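Local coordinates for 7,8-dihydro-6-hydroxymethylpterin pyrophosphokinase-dihydropteroate synthase (Plasmodium falciparum, PDB 6JWS), which probably catalyses two successive steps of folate biosynthesis, pyrophosphorylating 6-hydroxymethyl-7,8-dihydropterin with ATP and condensing the product with 4-aminobenzoate to give 7,8-dihydropteroate, at residues Y376-R381 against V682-V687; F574-G579 against I588-N593; I604-K609 against S675-K680; R610-C615 against L671-Y676. The protein carries 1 engineered substitution. One frame throughout, in Å; residues are numbered along the deposited sequence.

Contact 1 (Y376-R381 against V682-V687). With PT1 (pteroic acid), chain I.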
# COMPACT_ATOMS: atom_id res chain seq x y z
N TYR B 376 -17.05 -10.17 12.67
CA TYR B 376 -18.36 -9.74 12.20
C TYR B 376 -19.04 -10.90 11.47
O TYR B 376 -18.35 -11.85 11.08
CB TYR B 376 -18.27 -8.47 11.34
CG TYR B 376 -17.66 -8.68 9.98
CD1 TYR B 376 -16.28 -8.74 9.83
CD2 TYR B 376 -18.44 -8.84 8.83
CE1 TYR B 376 -15.69 -8.91 8.59
CE2 TYR B 376 -17.85 -9.02 7.58
CZ TYR B 376 -16.47 -9.06 7.46
OH TYR B 376 -15.82 -9.24 6.26
N VAL B 377 -20.37 -10.82 11.26
CA VAL B 377 -21.07 -11.93 10.61
C VAL B 377 -21.89 -11.43 9.42
O VAL B 377 -22.69 -10.49 9.54
CB VAL B 377 -21.92 -12.75 11.60
CG1 VAL B 377 -22.71 -13.86 10.92
CG2 VAL B 377 -21.07 -13.34 12.72
N LEU B 378 -21.67 -12.03 8.25
CA LEU B 378 -22.42 -11.67 7.05
C LEU B 378 -23.68 -12.52 6.94
O LEU B 378 -24.75 -12.02 6.57
CB LEU B 378 -21.54 -11.87 5.82
CG LEU B 378 -20.43 -10.85 5.65
CD1 LEU B 378 -19.50 -11.23 4.50
CD2 LEU B 378 -21.02 -9.46 5.43
N LYS B 379 -23.53 -13.82 7.19
CA LYS B 379 -24.65 -14.74 7.03
C LYS B 379 -24.76 -15.60 8.29
O LYS B 379 -25.51 -15.26 9.21
CB LYS B 379 -24.52 -15.51 5.71
CG LYS B 379 -25.71 -16.41 5.37
CD LYS B 379 -25.46 -17.35 4.19
CE LYS B 379 -26.50 -18.46 4.11
NZ LYS B 379 -26.58 -19.08 2.77
N ASP B 380 -23.98 -16.68 8.34
CA ASP B 380 -24.03 -17.62 9.44
C ASP B 380 -22.62 -18.09 9.82
O ASP B 380 -22.48 -19.01 10.62
CB ASP B 380 -25.02 -18.76 9.17
CG ASP B 380 -24.81 -19.52 7.86
OD1 ASP B 380 -23.69 -19.45 7.30
OD2 ASP B 380 -25.79 -20.18 7.40
N ARG B 381 -21.59 -17.45 9.26
CA ARG B 381 -20.21 -17.83 9.52
C ARG B 381 -19.41 -16.64 10.07
O ARG B 381 -19.70 -15.47 9.81
CB ARG B 381 -19.59 -18.39 8.23
CG ARG B 381 -19.42 -19.90 8.20
CD ARG B 381 -20.67 -20.76 8.35
NE ARG B 381 -20.43 -21.92 9.21
CZ ARG B 381 -21.23 -22.99 9.30
NH1 ARG B 381 -22.33 -23.09 8.57
NH2 ARG B 381 -20.90 -23.98 10.12
N VAL B 682 -10.49 -2.70 3.86
CA VAL B 682 -11.92 -2.58 3.68
C VAL B 682 -12.53 -3.98 3.61
O VAL B 682 -12.02 -4.85 2.90
CB VAL B 682 -12.23 -1.77 2.40
CG1 VAL B 682 -13.73 -1.66 2.17
CG2 VAL B 682 -11.59 -0.40 2.45
N ASP B 683 -13.61 -4.21 4.35
CA ASP B 683 -14.19 -5.54 4.48
C ASP B 683 -14.99 -5.97 3.25
O ASP B 683 -14.97 -7.14 2.89
CB ASP B 683 -15.01 -5.60 5.77
CG ASP B 683 -14.15 -5.25 6.98
OD1 ASP B 683 -13.34 -6.12 7.40
OD2 ASP B 683 -14.29 -4.12 7.48
N LEU B 684 -15.74 -5.05 2.62
CA LEU B 684 -16.50 -5.42 1.43
C LEU B 684 -16.46 -4.26 0.45
O LEU B 684 -16.55 -3.10 0.86
CB LEU B 684 -17.97 -5.75 1.76
CG LEU B 684 -18.19 -6.94 2.71
CD1 LEU B 684 -18.32 -6.45 4.15
CD2 LEU B 684 -19.44 -7.74 2.34
N ILE B 685 -16.34 -4.61 -0.84
CA ILE B 685 -16.41 -3.62 -1.90
C ILE B 685 -17.48 -4.07 -2.90
O ILE B 685 -17.59 -5.26 -3.26
CB ILE B 685 -15.02 -3.38 -2.54
CG1 ILE B 685 -14.41 -4.67 -3.11
CG2 ILE B 685 -14.06 -2.73 -1.54
CD1 ILE B 685 -13.14 -4.47 -3.94
N ARG B 686 -18.29 -3.10 -3.33
CA ARG B 686 -19.48 -3.33 -4.12
C ARG B 686 -19.14 -2.94 -5.55
O ARG B 686 -18.89 -1.76 -5.80
CB ARG B 686 -20.63 -2.46 -3.58
CG ARG B 686 -21.98 -2.70 -4.23
CD ARG B 686 -22.98 -1.69 -3.68
NE ARG B 686 -24.25 -1.82 -4.36
CZ ARG B 686 -24.60 -1.14 -5.45
NH1 ARG B 686 -23.79 -0.24 -5.98
NH2 ARG B 686 -25.80 -1.34 -5.98
N VAL B 687 -19.08 -3.91 -6.46
CA VAL B 687 -18.48 -3.63 -7.75
C VAL B 687 -19.33 -4.21 -8.89
O VAL B 687 -20.02 -5.22 -8.71
CB VAL B 687 -17.01 -4.12 -7.82
CG1 VAL B 687 -16.12 -3.45 -6.77
CG2 VAL B 687 -16.89 -5.65 -7.74
C2 PT1 I . -23.34 2.30 -2.36
C3 PT1 I . -24.40 2.17 -3.36
C5 PT1 I . -25.51 1.27 -3.02
N6 PT1 I . -24.39 2.81 -4.55
C7 PT1 I . -24.49 0.83 -0.90
N9 PT1 I . -25.50 0.64 -1.81
C10 PT1 I . -25.43 2.65 -5.42
N11 PT1 I . -24.51 0.19 0.32
C12 PT1 I . -26.50 1.83 -5.08
C21 PT1 I . -22.18 8.72 -8.74
O22 PT1 I . -21.67 8.52 -9.88
O1 PT1 I . -22.30 3.10 -2.61
N4 PT1 I . -23.43 1.63 -1.20
N8 PT1 I . -26.51 1.15 -3.91
C13 PT1 I . -25.41 3.42 -6.71
N14 PT1 I . -25.64 4.86 -6.41
C15 PT1 I . -24.83 5.79 -6.96
C16 PT1 I . -24.55 6.99 -6.26
C17 PT1 I . -24.27 5.54 -8.25
C18 PT1 I . -23.69 7.94 -6.85
C19 PT1 I . -23.42 6.52 -8.84
C20 PT1 I . -23.12 7.70 -8.12
O23 PT1 I . -21.90 9.75 -8.11
O HOH W 1 -13.21 -8.64 6.36
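Tyr376 meets Asp683 and Leu684 with the outer half of its ring. Its CG lies between the backbone N and the carbonyl carbon (chi1 72°), and from CB the ring runs toward the 682-687 segment. At CE1 the ring passes OD1 of Asp683, 3.8 Å away, while CE2, on the other flank, lies 4.3 Å from CD1 of Leu684. The phenolic OH ends 3.8 Å from Asp683 CB. The two side chains slide past each other in opposite directions, ring and carboxylate planes 63° apart. Instead of touching OD1 directly, the hydroxyl donates to a water, Tyr376 OH to water O 2.7 Å, and the water in turn donates to Asp683 OD1, 2.7 Å. OD2 of the same aspartate is held by a salt bridge to Lys386 and by the backbone N of Leu602. Beside this water bridge, Leu378 and Leu684 reach toward each other tip to tip, CD2 to CD2 3.9 Å, with Leu573 of strand 572-575 packed on both. Further along strand 684-687, Arg686, salt-bridged to Asp430, lays its guanidinium face over the pterin. Tyrosine suits its place because its ring joins the leucines while its hydroxyl reaches the water. Thus the buried hydroxyl and carboxylate are satisfied through the water, the lysine and a backbone N-H, while the leucines supply apolar packing between the antiparallel sheet and the parallel barrel sheet.

Contact 2 (F574-G579 against I588-N593). With PT1 (pteroic acid), chain I.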
# COMPACT_ATOMS: atom_id res chain seq x y z
N PHE B 574 -20.94 -0.60 8.08
CA PHE B 574 -20.98 0.83 7.81
C PHE B 574 -20.63 1.08 6.36
O PHE B 574 -19.75 0.42 5.81
CB PHE B 574 -19.91 1.58 8.61
CG PHE B 574 -20.15 1.67 10.10
CD1 PHE B 574 -20.36 0.54 10.86
CD2 PHE B 574 -20.04 2.88 10.76
CE1 PHE B 574 -20.56 0.65 12.23
CE2 PHE B 574 -20.27 3.00 12.12
CZ PHE B 574 -20.54 1.88 12.86
N ASP B 575 -21.28 2.11 5.78
CA ASP B 575 -21.00 2.54 4.42
C ASP B 575 -21.09 4.06 4.38
O ASP B 575 -22.11 4.64 4.74
CB ASP B 575 -21.91 1.81 3.42
CG ASP B 575 -21.61 2.14 1.96
OD1 ASP B 575 -20.85 3.09 1.71
OD2 ASP B 575 -22.10 1.41 1.07
N ILE B 576 -20.02 4.71 3.91
CA ILE B 576 -19.88 6.17 3.94
C ILE B 576 -20.69 6.81 2.81
O ILE B 576 -20.84 8.03 2.79
CB ILE B 576 -18.39 6.52 3.77
CG1 ILE B 576 -17.83 5.64 2.65
CG2 ILE B 576 -17.66 6.26 5.09
CD1 ILE B 576 -16.69 6.23 1.95
N GLY B 577 -21.13 6.00 1.85
CA GLY B 577 -21.98 6.43 0.74
C GLY B 577 -21.26 7.33 -0.26
O GLY B 577 -21.67 8.47 -0.48
N LEU B 578 -20.22 6.81 -0.92
CA LEU B 578 -19.49 7.61 -1.89
C LEU B 578 -20.44 8.11 -2.97
O LEU B 578 -21.30 7.35 -3.46
CB LEU B 578 -18.36 6.79 -2.50
CG LEU B 578 -17.28 6.33 -1.51
CD1 LEU B 578 -16.39 5.28 -2.16
CD2 LEU B 578 -16.44 7.51 -1.01
N GLY B 579 -20.29 9.38 -3.36
CA GLY B 579 -21.12 9.93 -4.43
C GLY B 579 -22.53 10.33 -3.98
O GLY B 579 -23.31 10.88 -4.76
N ILE B 588 -13.29 11.64 -2.41
CA ILE B 588 -11.87 11.32 -2.26
C ILE B 588 -11.45 11.47 -0.81
O ILE B 588 -10.72 10.63 -0.26
CB ILE B 588 -11.00 12.16 -3.22
CG1 ILE B 588 -11.15 11.66 -4.66
CG2 ILE B 588 -9.55 12.12 -2.80
CD1 ILE B 588 -11.10 12.76 -5.73
N LYS B 589 -11.93 12.55 -0.17
CA LYS B 589 -11.52 12.82 1.19
C LYS B 589 -12.00 11.72 2.12
O LYS B 589 -11.27 11.32 3.02
CB LYS B 589 -12.02 14.17 1.69
CG LYS B 589 -11.49 14.55 3.08
CD LYS B 589 -11.28 16.03 3.21
CE LYS B 589 -11.24 16.49 4.65
NZ LYS B 589 -9.99 16.04 5.32
N LEU B 590 -13.22 11.22 1.90
CA LEU B 590 -13.71 10.12 2.71
C LEU B 590 -12.79 8.91 2.57
O LEU B 590 -12.53 8.25 3.57
CB LEU B 590 -15.16 9.79 2.31
CG LEU B 590 -16.20 10.81 2.77
CD1 LEU B 590 -17.52 10.60 2.06
CD2 LEU B 590 -16.39 10.77 4.29
N LEU B 591 -12.35 8.60 1.34
CA LEU B 591 -11.39 7.52 1.07
C LEU B 591 -10.06 7.79 1.77
O LEU B 591 -9.50 6.89 2.40
CB LEU B 591 -11.20 7.33 -0.44
CG LEU B 591 -12.37 6.69 -1.18
CD1 LEU B 591 -12.12 6.76 -2.69
CD2 LEU B 591 -12.54 5.24 -0.77
N GLN B 592 -9.58 9.04 1.70
CA GLN B 592 -8.29 9.35 2.32
C GLN B 592 -8.35 9.09 3.82
O GLN B 592 -7.33 8.76 4.43
CB GLN B 592 -7.87 10.80 2.09
CG GLN B 592 -7.57 11.10 0.63
CD GLN B 592 -7.30 12.56 0.39
OE1 GLN B 592 -7.77 13.41 1.13
NE2 GLN B 592 -6.53 12.87 -0.64
N ASN B 593 -9.56 9.19 4.40
CA ASN B 593 -9.75 9.15 5.84
C ASN B 593 -10.49 7.89 6.27
O ASN B 593 -11.16 7.88 7.31
CB ASN B 593 -10.42 10.43 6.31
CG ASN B 593 -9.44 11.59 6.26
OD1 ASN B 593 -8.60 11.73 7.15
ND2 ASN B 593 -9.49 12.37 5.21
C2 PT1 I . -23.34 2.30 -2.36
C3 PT1 I . -24.40 2.17 -3.36
C5 PT1 I . -25.51 1.27 -3.02
N6 PT1 I . -24.39 2.81 -4.55
C7 PT1 I . -24.49 0.83 -0.90
N9 PT1 I . -25.50 0.64 -1.81
C10 PT1 I . -25.43 2.65 -5.42
N11 PT1 I . -24.51 0.19 0.32
C12 PT1 I . -26.50 1.83 -5.08
C21 PT1 I . -22.18 8.72 -8.74
O22 PT1 I . -21.67 8.52 -9.88
O1 PT1 I . -22.30 3.10 -2.61
N4 PT1 I . -23.43 1.63 -1.20
N8 PT1 I . -26.51 1.15 -3.91
C13 PT1 I . -25.41 3.42 -6.71
N14 PT1 I . -25.64 4.86 -6.41
C15 PT1 I . -24.83 5.79 -6.96
C16 PT1 I . -24.55 6.99 -6.26
C17 PT1 I . -24.27 5.54 -8.25
C18 PT1 I . -23.69 7.94 -6.85
C19 PT1 I . -23.42 6.52 -8.84
C20 PT1 I . -23.12 7.70 -8.12
O23 PT1 I . -21.90 9.75 -8.11
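A chi1 of 44° swings CG1 of Ile576 toward the helix and sends CD1 out to CB of Leu590, 3.9 Å away, the two side chains sliding past each other in opposite directions. Leu578 keeps CG beside its own backbone N (chi1 -63°), which brings its branched end to the helix: CD1 touches Leu591 CD2 at 4.1 Å, the side chains crossing at about a right angle, and CD2 lies 4.2 Å from Leu590 CB. Branched aliphatic residues suit this place, since their methyls fill the space between the loop after strand 572-575 and helix 584-592. On the loop's pteroic acid side stands Asp575. Its OD1 accepts from the backbone N of Gly577 at 2.9 Å, an Asx turn whose donor comes from above the carboxylate plane. OD2 accepts a bent bond (137°) from the ligand's amino group, PT1 N11 to Asp575 OD2 2.8 Å, and PT1 N4 lies 2.6 Å from the same OD2. The positive phi of Gly577 is easiest for glycine; at Gly579 a CB would collide with PT1 O23. The carboxylate thus divides its work: one oxygen ties down the turn, which probably limits how the other can turn toward the pterin, while the aliphatic back of the loop rests on the helix.

Contact 3 (I604-K609 against S675-K680). With PT1 (pteroic acid), chain I.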
# COMPACT_ATOMS: atom_id res chain seq x y z
N ILE B 604 -18.02 -0.48 1.12
CA ILE B 604 -18.04 0.73 0.30
C ILE B 604 -18.41 0.41 -1.14
O ILE B 604 -18.16 -0.71 -1.60
CB ILE B 604 -16.69 1.50 0.33
CG1 ILE B 604 -15.59 0.76 -0.43
CG2 ILE B 604 -16.26 1.85 1.76
CD1 ILE B 604 -14.27 1.53 -0.53
N GLY B 605 -18.95 1.42 -1.84
CA GLY B 605 -19.27 1.32 -3.25
C GLY B 605 -18.75 2.53 -4.05
O GLY B 605 -19.31 3.62 -3.99
N TYR B 606 -17.66 2.32 -4.80
CA TYR B 606 -17.06 3.36 -5.62
C TYR B 606 -17.31 3.07 -7.10
O TYR B 606 -17.04 3.91 -7.95
CB TYR B 606 -15.54 3.36 -5.41
CG TYR B 606 -14.89 2.02 -5.66
CD1 TYR B 606 -14.62 1.56 -6.95
CD2 TYR B 606 -14.50 1.23 -4.59
CE1 TYR B 606 -14.02 0.32 -7.15
CE2 TYR B 606 -13.90 0.00 -4.78
CZ TYR B 606 -13.64 -0.45 -6.06
OH TYR B 606 -13.06 -1.68 -6.20
N SER B 607 -17.79 1.86 -7.39
CA SER B 607 -17.76 1.30 -8.73
C SER B 607 -18.47 2.19 -9.74
O SER B 607 -19.68 2.42 -9.66
CB SER B 607 -18.32 -0.11 -8.73
OG SER B 607 -18.13 -0.73 -9.99
N ARG B 608 -17.69 2.65 -10.73
CA ARG B 608 -18.15 3.36 -11.91
C ARG B 608 -18.77 4.70 -11.55
O ARG B 608 -19.54 5.23 -12.33
CB ARG B 608 -19.10 2.50 -12.74
CG ARG B 608 -18.44 1.29 -13.39
CD ARG B 608 -19.45 0.57 -14.26
NE ARG B 608 -18.87 -0.65 -14.83
CZ ARG B 608 -19.53 -1.52 -15.60
NH1 ARG B 608 -20.80 -1.30 -15.90
NH2 ARG B 608 -18.93 -2.61 -16.06
N LYS B 609 -18.40 5.29 -10.41
CA LYS B 609 -18.99 6.55 -9.99
C LYS B 609 -18.22 7.71 -10.59
O LYS B 609 -17.04 7.58 -10.92
CB LYS B 609 -19.04 6.64 -8.45
CG LYS B 609 -19.95 5.60 -7.80
CD LYS B 609 -20.26 5.79 -6.34
CE LYS B 609 -21.43 4.88 -5.98
NZ LYS B 609 -21.68 4.78 -4.52
N SER B 675 -7.39 -1.70 -5.00
CA SER B 675 -6.05 -1.90 -4.44
C SER B 675 -5.91 -1.17 -3.11
O SER B 675 -5.44 -1.75 -2.14
CB SER B 675 -4.97 -1.41 -5.37
OG SER B 675 -5.08 -2.09 -6.59
N TYR B 676 -6.26 0.12 -3.16
CA TYR B 676 -6.29 0.98 -1.99
C TYR B 676 -7.11 0.32 -0.89
O TYR B 676 -6.66 0.23 0.25
CB TYR B 676 -6.84 2.36 -2.38
CG TYR B 676 -6.89 3.33 -1.22
CD1 TYR B 676 -5.71 3.86 -0.71
CD2 TYR B 676 -8.10 3.71 -0.65
CE1 TYR B 676 -5.72 4.74 0.35
CE2 TYR B 676 -8.13 4.62 0.41
CZ TYR B 676 -6.94 5.11 0.91
OH TYR B 676 -6.94 5.99 1.95
N SER B 677 -8.29 -0.21 -1.25
CA SER B 677 -9.22 -0.83 -0.31
C SER B 677 -8.61 -2.07 0.32
O SER B 677 -8.78 -2.30 1.52
CB SER B 677 -10.50 -1.22 -1.01
OG SER B 677 -11.22 -0.04 -1.38
N TYR B 678 -7.93 -2.86 -0.52
CA TYR B 678 -7.21 -4.04 -0.08
C TYR B 678 -6.18 -3.66 0.98
O TYR B 678 -6.08 -4.31 2.04
CB TYR B 678 -6.53 -4.74 -1.26
CG TYR B 678 -5.63 -5.86 -0.78
CD1 TYR B 678 -6.15 -7.12 -0.52
CD2 TYR B 678 -4.30 -5.62 -0.51
CE1 TYR B 678 -5.34 -8.13 -0.04
CE2 TYR B 678 -3.47 -6.61 -0.02
CZ TYR B 678 -4.00 -7.87 0.21
OH TYR B 678 -3.21 -8.86 0.72
N TYR B 679 -5.40 -2.60 0.71
CA TYR B 679 -4.37 -2.22 1.67
C TYR B 679 -4.94 -1.56 2.92
O TYR B 679 -4.31 -1.62 3.98
CB TYR B 679 -3.30 -1.31 1.06
CG TYR B 679 -2.41 -2.07 0.12
CD1 TYR B 679 -1.67 -3.14 0.58
CD2 TYR B 679 -2.33 -1.74 -1.22
CE1 TYR B 679 -0.87 -3.87 -0.27
CE2 TYR B 679 -1.53 -2.45 -2.08
CZ TYR B 679 -0.80 -3.52 -1.60
OH TYR B 679 -0.01 -4.24 -2.46
N LYS B 680 -6.11 -0.94 2.79
CA LYS B 680 -6.77 -0.30 3.93
C LYS B 680 -7.64 -1.31 4.68
O LYS B 680 -8.24 -0.95 5.69
CB LYS B 680 -7.59 0.92 3.47
CG LYS B 680 -6.75 2.14 3.11
CD LYS B 680 -5.82 2.55 4.23
CE LYS B 680 -4.94 3.76 3.96
NZ LYS B 680 -4.55 4.43 5.24
C2 PT1 I . -23.34 2.30 -2.36
C3 PT1 I . -24.40 2.17 -3.36
C5 PT1 I . -25.51 1.27 -3.02
N6 PT1 I . -24.39 2.81 -4.55
C7 PT1 I . -24.49 0.83 -0.90
N9 PT1 I . -25.50 0.64 -1.81
C10 PT1 I . -25.43 2.65 -5.42
N11 PT1 I . -24.51 0.19 0.32
C12 PT1 I . -26.50 1.83 -5.08
C21 PT1 I . -22.18 8.72 -8.74
O22 PT1 I . -21.67 8.52 -9.88
O1 PT1 I . -22.30 3.10 -2.61
N4 PT1 I . -23.43 1.63 -1.20
N8 PT1 I . -26.51 1.15 -3.91
C13 PT1 I . -25.41 3.42 -6.71
N14 PT1 I . -25.64 4.86 -6.41
C15 PT1 I . -24.83 5.79 -6.96
C16 PT1 I . -24.55 6.99 -6.26
C17 PT1 I . -24.27 5.54 -8.25
C18 PT1 I . -23.69 7.94 -6.85
C19 PT1 I . -23.42 6.52 -8.84
C20 PT1 I . -23.12 7.70 -8.12
O23 PT1 I . -21.90 9.75 -8.11
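A buried hydroxyl set against a methyl is the odd feature here: Ser677 OG lies 3.5 Å from CD1 of Ile604, and no hydrogen bond crosses between the two segments. The hydroxyl is satisfied within its own helix by the carbonyl O of Ile673, one turn back, which explains how a serine can sit in an apolar setting; being small, it fits against Ile604. With chi1 at 71°, the longer branch of Ile604 is directed at the helix and its CD1 makes the touch. The Tyr606 ring comes in obliquely, CE2 4.3 Å from Ser677 OG. Past Tyr606 the chain makes a type II turn to Lys609, with Arg608 at positive phi and its NE in a salt bridge to Asp689. Lys609 leaves the turn as an extended chain lying along the pteroic acid, CG 3.7 Å from C19 of the benzoate ring and CE 3.7 Å from C15. At the end of the chain Lys609 NZ gives hydrogen bonds to PT1 O1 at 2.6 Å and to Gly605 O at 2.7 Å, with a weak one to PT1 N6. Glycine suits position 605, where a CB would run into PT1 O1. The lysine bonds the pterin O1 and two loop carbonyls, Gly605 O and Leu578 O, at once, and these several acceptors fix the position of its nitrogen against the pterin.

Contact 4 (R610-C615 against L671-Y676). With PT1 (pteroic acid), chain I.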
# COMPACT_ATOMS: atom_id res chain seq x y z
N ARG B 610 -18.88 8.87 -10.67
CA ARG B 610 -18.36 10.05 -11.32
C ARG B 610 -17.04 10.51 -10.69
O ARG B 610 -16.19 11.03 -11.40
CB ARG B 610 -19.39 11.19 -11.24
CG ARG B 610 -20.58 11.05 -12.17
CD ARG B 610 -21.67 12.01 -11.69
NE ARG B 610 -22.15 11.78 -10.32
CZ ARG B 610 -22.96 12.58 -9.61
NH1 ARG B 610 -23.40 13.72 -10.13
NH2 ARG B 610 -23.31 12.24 -8.38
N PHE B 611 -16.86 10.36 -9.37
CA PHE B 611 -15.65 10.88 -8.76
C PHE B 611 -14.40 10.19 -9.30
O PHE B 611 -13.32 10.77 -9.23
CB PHE B 611 -15.71 10.84 -7.23
CG PHE B 611 -15.45 9.49 -6.61
CD1 PHE B 611 -16.47 8.57 -6.45
CD2 PHE B 611 -14.17 9.15 -6.19
CE1 PHE B 611 -16.22 7.32 -5.87
CE2 PHE B 611 -13.93 7.91 -5.62
CZ PHE B 611 -14.95 7.00 -5.43
N ILE B 612 -14.52 8.96 -9.83
CA ILE B 612 -13.35 8.30 -10.41
C ILE B 612 -12.84 9.09 -11.62
O ILE B 612 -11.64 9.37 -11.71
CB ILE B 612 -13.63 6.83 -10.78
CG1 ILE B 612 -14.14 6.02 -9.59
CG2 ILE B 612 -12.38 6.23 -11.40
CD1 ILE B 612 -14.45 4.57 -9.91
N ALA B 613 -13.74 9.45 -12.55
CA ALA B 613 -13.39 10.22 -13.75
C ALA B 613 -12.74 11.54 -13.39
O ALA B 613 -11.88 12.02 -14.11
CB ALA B 613 -14.61 10.46 -14.61
N HIS B 614 -13.10 12.10 -12.23
CA HIS B 614 -12.60 13.40 -11.81
C HIS B 614 -11.14 13.28 -11.41
O HIS B 614 -10.46 14.29 -11.21
CB HIS B 614 -13.47 13.86 -10.64
CG HIS B 614 -13.02 15.07 -9.90
ND1 HIS B 614 -13.45 16.34 -10.24
CD2 HIS B 614 -12.24 15.20 -8.80
CE1 HIS B 614 -12.94 17.23 -9.39
NE2 HIS B 614 -12.17 16.55 -8.50
N CYS B 615 -10.67 12.04 -11.21
CA CYS B 615 -9.29 11.79 -10.83
C CYS B 615 -8.36 11.81 -12.05
O CYS B 615 -7.16 11.97 -11.89
CB CYS B 615 -9.14 10.41 -10.19
SG CYS B 615 -9.91 10.27 -8.55
N LEU B 671 -10.30 -0.13 -10.17
CA LEU B 671 -9.40 -1.20 -9.75
C LEU B 671 -8.26 -0.63 -8.89
O LEU B 671 -7.74 -1.31 -8.00
CB LEU B 671 -8.83 -1.94 -10.96
CG LEU B 671 -9.82 -2.70 -11.84
CD1 LEU B 671 -9.11 -3.22 -13.10
CD2 LEU B 671 -10.46 -3.85 -11.07
N ALA B 672 -7.90 0.63 -9.15
CA ALA B 672 -7.00 1.37 -8.28
C ALA B 672 -7.61 1.48 -6.87
O ALA B 672 -6.90 1.32 -5.87
CB ALA B 672 -6.74 2.74 -8.88
N ILE B 673 -8.92 1.74 -6.78
CA ILE B 673 -9.57 1.86 -5.47
C ILE B 673 -9.72 0.49 -4.82
O ILE B 673 -9.65 0.36 -3.60
CB ILE B 673 -10.89 2.65 -5.56
CG1 ILE B 673 -10.62 4.07 -6.11
CG2 ILE B 673 -11.58 2.71 -4.20
CD1 ILE B 673 -11.87 4.87 -6.40
N ALA B 674 -9.87 -0.56 -5.65
CA ALA B 674 -9.83 -1.92 -5.13
C ALA B 674 -8.50 -2.18 -4.41
O ALA B 674 -8.49 -2.80 -3.34
CB ALA B 674 -10.06 -2.94 -6.22
N SER B 675 -7.39 -1.70 -5.00
CA SER B 675 -6.05 -1.90 -4.44
C SER B 675 -5.91 -1.17 -3.11
O SER B 675 -5.44 -1.75 -2.14
CB SER B 675 -4.97 -1.41 -5.37
OG SER B 675 -5.08 -2.09 -6.59
N TYR B 676 -6.26 0.12 -3.16
CA TYR B 676 -6.29 0.98 -1.99
C TYR B 676 -7.11 0.32 -0.89
O TYR B 676 -6.66 0.23 0.25
CB TYR B 676 -6.84 2.36 -2.38
CG TYR B 676 -6.89 3.33 -1.22
CD1 TYR B 676 -5.71 3.86 -0.71
CD2 TYR B 676 -8.10 3.71 -0.65
CE1 TYR B 676 -5.72 4.74 0.35
CE2 TYR B 676 -8.13 4.62 0.41
CZ TYR B 676 -6.94 5.11 0.91
OH TYR B 676 -6.94 5.99 1.95
C2 PT1 I . -23.34 2.30 -2.36
C3 PT1 I . -24.40 2.17 -3.36
C5 PT1 I . -25.51 1.27 -3.02
N6 PT1 I . -24.39 2.81 -4.55
C7 PT1 I . -24.49 0.83 -0.90
N9 PT1 I . -25.50 0.64 -1.81
C10 PT1 I . -25.43 2.65 -5.42
N11 PT1 I . -24.51 0.19 0.32
C12 PT1 I . -26.50 1.83 -5.08
C21 PT1 I . -22.18 8.72 -8.74
O22 PT1 I . -21.67 8.52 -9.88
O1 PT1 I . -22.30 3.10 -2.61
N4 PT1 I . -23.43 1.63 -1.20
N8 PT1 I . -26.51 1.15 -3.91
C13 PT1 I . -25.41 3.42 -6.71
N14 PT1 I . -25.64 4.86 -6.41
C15 PT1 I . -24.83 5.79 -6.96
C16 PT1 I . -24.55 6.99 -6.26
C17 PT1 I . -24.27 5.54 -8.25
C18 PT1 I . -23.69 7.94 -6.85
C19 PT1 I . -23.42 6.52 -8.84
C20 PT1 I . -23.12 7.70 -8.12
O23 PT1 I . -21.90 9.75 -8.11
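Phe611 and Ile673 come from opposite directions and meet where CE2 of the ring lies 3.8 Å from CD1 of the isoleucine, the methyl standing obliquely to the ring. The same CD1 also touches Ile612 at CG1, 4.1 Å away, so a single methyl of helix 657-680 serves two neighbouring side chains. Ile612 CG1 in turn sits over the centre of the Phe611 ring. Tyr606 and Leu591 pack around that ring; a flat, apolar residue fits among them. Behind this layer the weakly bonded helical turn 610-613 presents its first residue to pteroic acid. Arg610 gives its backbone N to PT1 O22 at 2.9 Å, and its side chain, bent at chi3, sets the guanidinium edge against PT1 O23, with NE at 3.0 Å and NH2 at 2.9 Å. Arginine suits the carboxylate because NE and NH2 can both point at O23, NE also making a weak bond to O22. NH1 is held from behind by a salt bridge to Asp539, which should steady the group. This is the benzoate end of the substrate pocket in the TIM barrel of dihydropteroate synthase, gripped by the short helical turn after the loop that follows strand 603-604.

How the contacts relate
Contact 1 spans the chain: its first segment precedes everything else and its second follows it, with contact 2, then 604-615, then 671-680 in between. Contacts 3 and 4 lie closest, centres about 7 Å apart, and both rest on helix 657-680; the centres of contacts 2 and 3 are about 9 Å apart, those of contacts 1 and 4 about 21 Å. Strands 572-575, 603-604 and 684-687 share the parallel barrel sheet. All four contacts touch pteroic acid, from the pterin at Arg686 and Asp575 to the carboxylate at Arg610. Contacts 2, 3 and 4 also touch the second subunit, so the pocket walls lie next to the dimer interface.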